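Local coordinates for protein dihydrodipicolinate synthase (PDB 4XKY) that probably acts as a pyruvate-handling, Schiff-base-forming lyase of the dihydrodipicolinate synthase family, at residues E120-E123 with H124-P127; K240-Q243 with I244-T247. All coordinates share one frame; numbering follows the deposited sequence.

Interaction 1: E120-E123 with H124-P127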
ATOM      1  N   GLU A 120      -6.892 -21.857   9.707  1.00 49.41           N
ATOM      2  CA  GLU A 120      -7.514 -22.963   8.982  1.00 53.07           C
ATOM      3  C   GLU A 120      -6.601 -23.443   7.848  1.00 47.30           C
ATOM      4  O   GLU A 120      -6.594 -24.621   7.528  1.00 48.34           O
ATOM      5  CB  GLU A 120      -8.912 -22.590   8.448  1.00 59.11           C
ATOM      6  CG  GLU A 120      -8.944 -22.052   7.009  1.00 64.47           C
ATOM      7  CD  GLU A 120     -10.293 -22.212   6.311  1.00 71.79           C
ATOM      8  OE1 GLU A 120     -11.056 -23.148   6.638  1.00 77.18           O
ATOM      9  OE2 GLU A 120     -10.587 -21.400   5.408  1.00 76.83           O
ATOM     10  N   PHE A 121      -5.863 -22.524   7.231  1.00 43.03           N
ATOM     11  CA  PHE A 121      -4.889 -22.886   6.209  1.00 40.71           C
ATOM     12  C   PHE A 121      -3.920 -23.929   6.742  1.00 40.12           C
ATOM     13  O   PHE A 121      -3.730 -24.972   6.141  1.00 40.03           O
ATOM     14  CB  PHE A 121      -4.100 -21.671   5.739  1.00 41.11           C
ATOM     15  CG  PHE A 121      -3.057 -22.012   4.734  1.00 41.30           C
ATOM     16  CD1 PHE A 121      -3.368 -22.061   3.392  1.00 43.15           C
ATOM     17  CD2 PHE A 121      -1.780 -22.338   5.130  1.00 40.86           C
ATOM     18  CE1 PHE A 121      -2.412 -22.403   2.453  1.00 42.97           C
ATOM     19  CE2 PHE A 121      -0.824 -22.692   4.201  1.00 41.60           C
ATOM     20  CZ  PHE A 121      -1.136 -22.730   2.855  1.00 42.25           C
ATOM     21  N   TYR A 122      -3.308 -23.632   7.879  1.00 39.77           N
ATOM     22  CA  TYR A 122      -2.359 -24.546   8.497  1.00 39.98           C
ATOM     23  C   TYR A 122      -2.990 -25.796   9.048  1.00 43.13           C
ATOM     24  O   TYR A 122      -2.374 -26.862   8.998  1.00 42.79           O
ATOM     25  CB  TYR A 122      -1.508 -23.809   9.528  1.00 38.53           C
ATOM     26  CG  TYR A 122      -0.516 -23.007   8.774  1.00 36.92           C
ATOM     27  CD1 TYR A 122       0.542 -23.636   8.125  1.00 36.51           C
ATOM     28  CD2 TYR A 122      -0.668 -21.648   8.615  1.00 37.32           C
ATOM     29  CE1 TYR A 122       1.437 -22.924   7.365  1.00 37.06           C
ATOM     30  CE2 TYR A 122       0.234 -20.917   7.859  1.00 36.16           C
ATOM     31  CZ  TYR A 122       1.278 -21.562   7.225  1.00 36.77           C
ATOM     32  OH  TYR A 122       2.192 -20.855   6.468  1.00 36.51           O
ATOM     33  N   GLU A 123      -4.229 -25.693   9.531  1.00 47.47           N
ATOM     34  CA  GLU A 123      -4.947 -26.887   9.982  1.00 49.39           C
ATOM     35  C   GLU A 123      -5.186 -27.884   8.849  1.00 47.12           C
ATOM     36  O   GLU A 123      -5.077 -29.078   9.060  1.00 46.36           O
ATOM     37  CB  GLU A 123      -6.254 -26.538  10.705  1.00 53.84           C
ATOM     38  CG  GLU A 123      -6.029 -26.220  12.182  1.00 58.63           C
ATOM     39  CD  GLU A 123      -7.274 -25.742  12.916  1.00 64.83           C
ATOM     40  OE1 GLU A 123      -8.410 -25.952  12.423  1.00 67.50           O
ATOM     41  OE2 GLU A 123      -7.112 -25.153  14.007  1.00 69.52           O
ATOM     42  N   HIS A 124      -5.505 -27.400   7.655  1.00 45.97           N
ATOM     43  CA  HIS A 124      -5.640 -28.278   6.485  1.00 45.58           C
ATOM     44  C   HIS A 124      -4.279 -28.723   5.920  1.00 42.92           C
ATOM     45  O   HIS A 124      -4.164 -29.816   5.350  1.00 40.81           O
ATOM     46  CB  HIS A 124      -6.425 -27.578   5.377  1.00 47.97           C
ATOM     47  CG  HIS A 124      -7.831 -27.211   5.757  1.00 54.04           C
ATOM     48  ND1 HIS A 124      -8.602 -27.968   6.617  1.00 58.57           N
ATOM     49  CD2 HIS A 124      -8.620 -26.184   5.356  1.00 57.20           C
ATOM     50  CE1 HIS A 124      -9.794 -27.411   6.746  1.00 60.15           C
ATOM     51  NE2 HIS A 124      -9.830 -26.327   5.993  1.00 59.78           N
ATOM     52  N   LEU A 125      -3.250 -27.880   6.044  1.00 39.66           N
ATOM     53  CA  LEU A 125      -1.955 -28.215   5.458  1.00 38.05           C
ATOM     54  C   LEU A 125      -1.261 -29.315   6.279  1.00 37.95           C
ATOM     55  O   LEU A 125      -0.718 -30.273   5.716  1.00 35.48           O
ATOM     56  CB  LEU A 125      -1.046 -26.980   5.330  1.00 37.83           C
ATOM     57  CG  LEU A 125       0.347 -27.238   4.729  1.00 38.21           C
ATOM     58  CD1 LEU A 125       0.268 -27.758   3.300  1.00 37.71           C
ATOM     59  CD2 LEU A 125       1.229 -25.999   4.806  1.00 38.89           C
ATOM     60  N   LEU A 126      -1.292 -29.167   7.606  1.00 38.71           N
ATOM     61  CA  LEU A 126      -0.441 -29.970   8.495  1.00 41.09           C
ATOM     62  C   LEU A 126      -0.572 -31.487   8.342  1.00 41.47           C
ATOM     63  O   LEU A 126       0.436 -32.169   8.240  1.00 40.82           O
ATOM     64  CB  LEU A 126      -0.608 -29.543   9.961  1.00 43.27           C
ATOM     65  CG  LEU A 126       0.147 -28.245  10.294  1.00 43.78           C
ATOM     66  CD1 LEU A 126      -0.377 -27.633  11.572  1.00 44.70           C
ATOM     67  CD2 LEU A 126       1.641 -28.474  10.405  1.00 44.40           C
ATOM     68  N   PRO A 127      -1.805 -32.023   8.274  1.00 42.85           N
ATOM     69  CA  PRO A 127      -1.915 -33.488   8.103  1.00 43.93           C
ATOM     70  C   PRO A 127      -1.268 -34.014   6.816  1.00 43.65           C
ATOM     71  O   PRO A 127      -0.990 -35.198   6.712  1.00 42.70           O
ATOM     72  CB  PRO A 127      -3.439 -33.730   8.046  1.00 45.18           C
ATOM     73  CG  PRO A 127      -4.049 -32.547   8.719  1.00 45.08           C
ATOM     74  CD  PRO A 127      -3.121 -31.383   8.457  1.00 42.68           C
TER

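Interaction 2: K240-Q243 with I244-T247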
ATOM      1  N   LYS A 240      30.984  -4.508  10.969  1.00 41.55           N
ATOM      2  CA  LYS A 240      31.332  -5.243   9.753  1.00 40.63           C
ATOM      3  C   LYS A 240      30.068  -5.699   9.016  1.00 37.49           C
ATOM      4  O   LYS A 240      29.951  -5.518   7.801  1.00 36.54           O
ATOM      5  CB  LYS A 240      32.205  -6.459  10.071  1.00 42.41           C
ATOM      6  CG  LYS A 240      33.624  -6.129  10.508  1.00 47.11           C
ATOM      7  CD  LYS A 240      34.438  -7.417  10.593  1.00 49.88           C
ATOM      8  CE  LYS A 240      35.606  -7.326  11.564  1.00 52.92           C
ATOM      9  NZ  LYS A 240      36.755  -6.622  10.935  1.00 55.97           N
ATOM     10  N   VAL A 241      29.129  -6.306   9.740  1.00 35.90           N
ATOM     11  CA  VAL A 241      27.846  -6.636   9.141  1.00 34.55           C
ATOM     12  C   VAL A 241      27.211  -5.401   8.513  1.00 35.05           C
ATOM     13  O   VAL A 241      26.721  -5.484   7.390  1.00 35.38           O
ATOM     14  CB  VAL A 241      26.888  -7.306  10.139  1.00 34.57           C
ATOM     15  CG1 VAL A 241      25.484  -7.423   9.565  1.00 34.64           C
ATOM     16  CG2 VAL A 241      27.396  -8.700  10.461  1.00 34.31           C
ATOM     17  N   MET A 242      27.244  -4.242   9.178  1.00 35.56           N
ATOM     18  CA  MET A 242      26.573  -3.073   8.577  1.00 35.57           C
ATOM     19  C   MET A 242      27.335  -2.531   7.366  1.00 36.76           C
ATOM     20  O   MET A 242      26.726  -1.988   6.443  1.00 37.97           O
ATOM     21  CB  MET A 242      26.245  -1.974   9.594  1.00 36.58           C
ATOM     22  CG  MET A 242      25.173  -2.337  10.626  1.00 35.96           C
ATOM     23  SD  MET A 242      23.650  -3.128  10.029  1.00 38.20           S
ATOM     24  CE  MET A 242      23.065  -1.829   8.934  1.00 39.31           C
ATOM     25  N   GLN A 243      28.647  -2.721   7.335  1.00 37.87           N
ATOM     26  CA  GLN A 243      29.431  -2.351   6.164  1.00 38.81           C
ATOM     27  C   GLN A 243      29.099  -3.234   4.942  1.00 36.45           C
ATOM     28  O   GLN A 243      28.982  -2.743   3.825  1.00 36.33           O
ATOM     29  CB  GLN A 243      30.927  -2.427   6.484  1.00 40.93           C
ATOM     30  CG  GLN A 243      31.769  -1.769   5.402  1.00 42.46           C
ATOM     31  CD  GLN A 243      33.248  -1.858   5.682  1.00 43.69           C
ATOM     32  OE1 GLN A 243      33.652  -2.095   6.797  1.00 46.57           O
ATOM     33  NE2 GLN A 243      34.059  -1.691   4.654  1.00 46.07           N
ATOM     34  N   ILE A 244      28.958  -4.535   5.167  1.00 35.53           N
ATOM     35  CA  ILE A 244      28.579  -5.474   4.106  1.00 34.25           C
ATOM     36  C   ILE A 244      27.244  -5.027   3.542  1.00 33.34           C
ATOM     37  O   ILE A 244      27.077  -4.879   2.330  1.00 30.61           O
ATOM     38  CB  ILE A 244      28.466  -6.905   4.658  1.00 34.60           C
ATOM     39  CG1 ILE A 244      29.850  -7.469   4.935  1.00 35.79           C
ATOM     40  CG2 ILE A 244      27.730  -7.810   3.690  1.00 34.01           C
ATOM     41  CD1 ILE A 244      29.829  -8.578   5.951  1.00 37.27           C
ATOM     42  N   SER A 245      26.303  -4.781   4.446  1.00 33.75           N
ATOM     43  CA  SER A 245      24.959  -4.339   4.063  1.00 33.32           C
ATOM     44  C   SER A 245      24.932  -3.030   3.256  1.00 33.87           C
ATOM     45  O   SER A 245      24.138  -2.873   2.293  1.00 33.64           O
ATOM     46  CB  SER A 245      24.072  -4.234   5.317  1.00 33.68           C
ATOM     47  OG  SER A 245      22.825  -3.636   5.012  1.00 34.00           O
ATOM     48  N   ALA A 246      25.778  -2.085   3.657  1.00 35.05           N
ATOM     49  CA  ALA A 246      25.859  -0.787   2.999  1.00 35.42           C
ATOM     50  C   ALA A 246      26.555  -0.833   1.658  1.00 35.79           C
ATOM     51  O   ALA A 246      26.280   0.018   0.812  1.00 35.65           O
ATOM     52  CB  ALA A 246      26.600   0.197   3.885  1.00 37.15           C
ATOM     53  N   THR A 247      27.492  -1.777   1.491  1.00 35.33           N
ATOM     54  CA  THR A 247      28.425  -1.768   0.349  1.00 35.03           C
ATOM     55  C   THR A 247      28.316  -2.958  -0.597  1.00 33.83           C
ATOM     56  O   THR A 247      28.677  -2.823  -1.756  1.00 34.58           O
ATOM     57  CB  THR A 247      29.911  -1.635   0.762  1.00 35.94           C
ATOM     58  OG1 THR A 247      30.338  -2.770   1.554  1.00 35.65           O
ATOM     59  CG2 THR A 247      30.145  -0.320   1.510  1.00 36.55           C
TER
HETATM   60  O   HOH W   1      32.937  -2.345   1.518  1.00 39.28           O

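Interaction 1: E120-E123 with H124-P127
Glu120 and His124 meet one helical turn apart, their side chains crossing obliquely with carboxylate and imidazole planes 45° apart. Glu120 OE1 takes only a weak hydrogen bond from His124 NE2 at 3.5 Å, whereas the backbone bond beneath, from His124 N to Glu120 O, is sound at 3.0 Å. The same Glu120 O also lies 3.2 Å above one face of the imidazole, offset toward its rim. On the inner side the contact is apolar. With CG anti to the backbone N (chi1 180°), Leu125 runs alongside both aromatic residues and brings its CD2 within 3.9 Å of Phe121 CE2 and 4.0 Å of Tyr122 CE1. Leu126 folds back over its own turn, CG resting 3.2 Å from Tyr122 O. An alanine here would keep only CB near Tyr122 O, and the loss of the branch is likely to open a gap beside Leu133 and Asn157. Pro127, lacking an N-H, sets CD 3.1 Å from Glu123 O instead. Helix 115-125, in the beta-alpha-beta unit with strands 102-105 and 133-137 of the TIM barrel, packs Phe121 and Leu125 on Ile85 and Val89 of helix 85-97, while Tyr122 and Leu126 lie against strand 133-137.

Interaction 2: K240-Q243 with I244-T247
Gln243 O is gripped twice by a single residue, Thr247, at the C-terminal end of helix 231-247, one of the helices that follow the TIM barrel in this family. The hydroxyl makes the shorter bond: Thr247 OG1 donates to Gln243 O at 2.6 Å, approaching from above the carbonyl plane, 40° out of it. Thr247 N adds a weak bond to the same oxygen at 2.9 Å, bent to 129° at the hydrogen. This is the familiar way in which a threonine hydroxyl doubles an i to i-4 helix bond. It depends on a chi1 of 63°, which places OG1 between the backbone N and the carbonyl carbon and so turns it back toward the preceding turn. Thr247 N also reaches Ile244 O at 3.2 Å, consistent with a tightening of the last turn. Farther back, the regular bonds from Ile244 N to Lys240 O and from Ser245 N to Val241 O are straighter.

The side chains diverge from this ladder. Ile244 brings CG1 to 3.5 Å from Lys240 O and carries its apolar surface to Leu218 and Tyr219 of helix 216-227 and to Leu298 of helix 285-298. Ser245 OG turns elsewhere, hydrogen-bonding Glu194, and Met242, Gln243 and Ala246 each pack on an aromatic side chain of a neighbouring subunit. The Gln243 chain is extended, and its NE2 makes a weak hydrogen bond to Asn297 O. A water completes the arrangement: it donates to Thr247 OG1 at 2.6 Å and weakly accepts from Gln243 NE2 at 3.4 Å.

Interactions 1 and 2 show how one helical principle serves two regions of a chain. Their centres lie 39 Å apart on opposite sides of the chain's centre, and their nearest atoms remain about 27 Å apart, so neither touches the other. Interaction 1 belongs to the helical layer around the barrel, where the side chain of Tyr122 is about 6 Å from that of Tyr136, a predicted proton donor/acceptor, and about 10 Å from that of Lys164, the probable Schiff-base lysine. In interaction 2 the side chain of Ile244 is about 12 Å from that of Thr48, a predicted pyruvate-binding residue. Both also meet neighbouring subunits of the four-chain assembly.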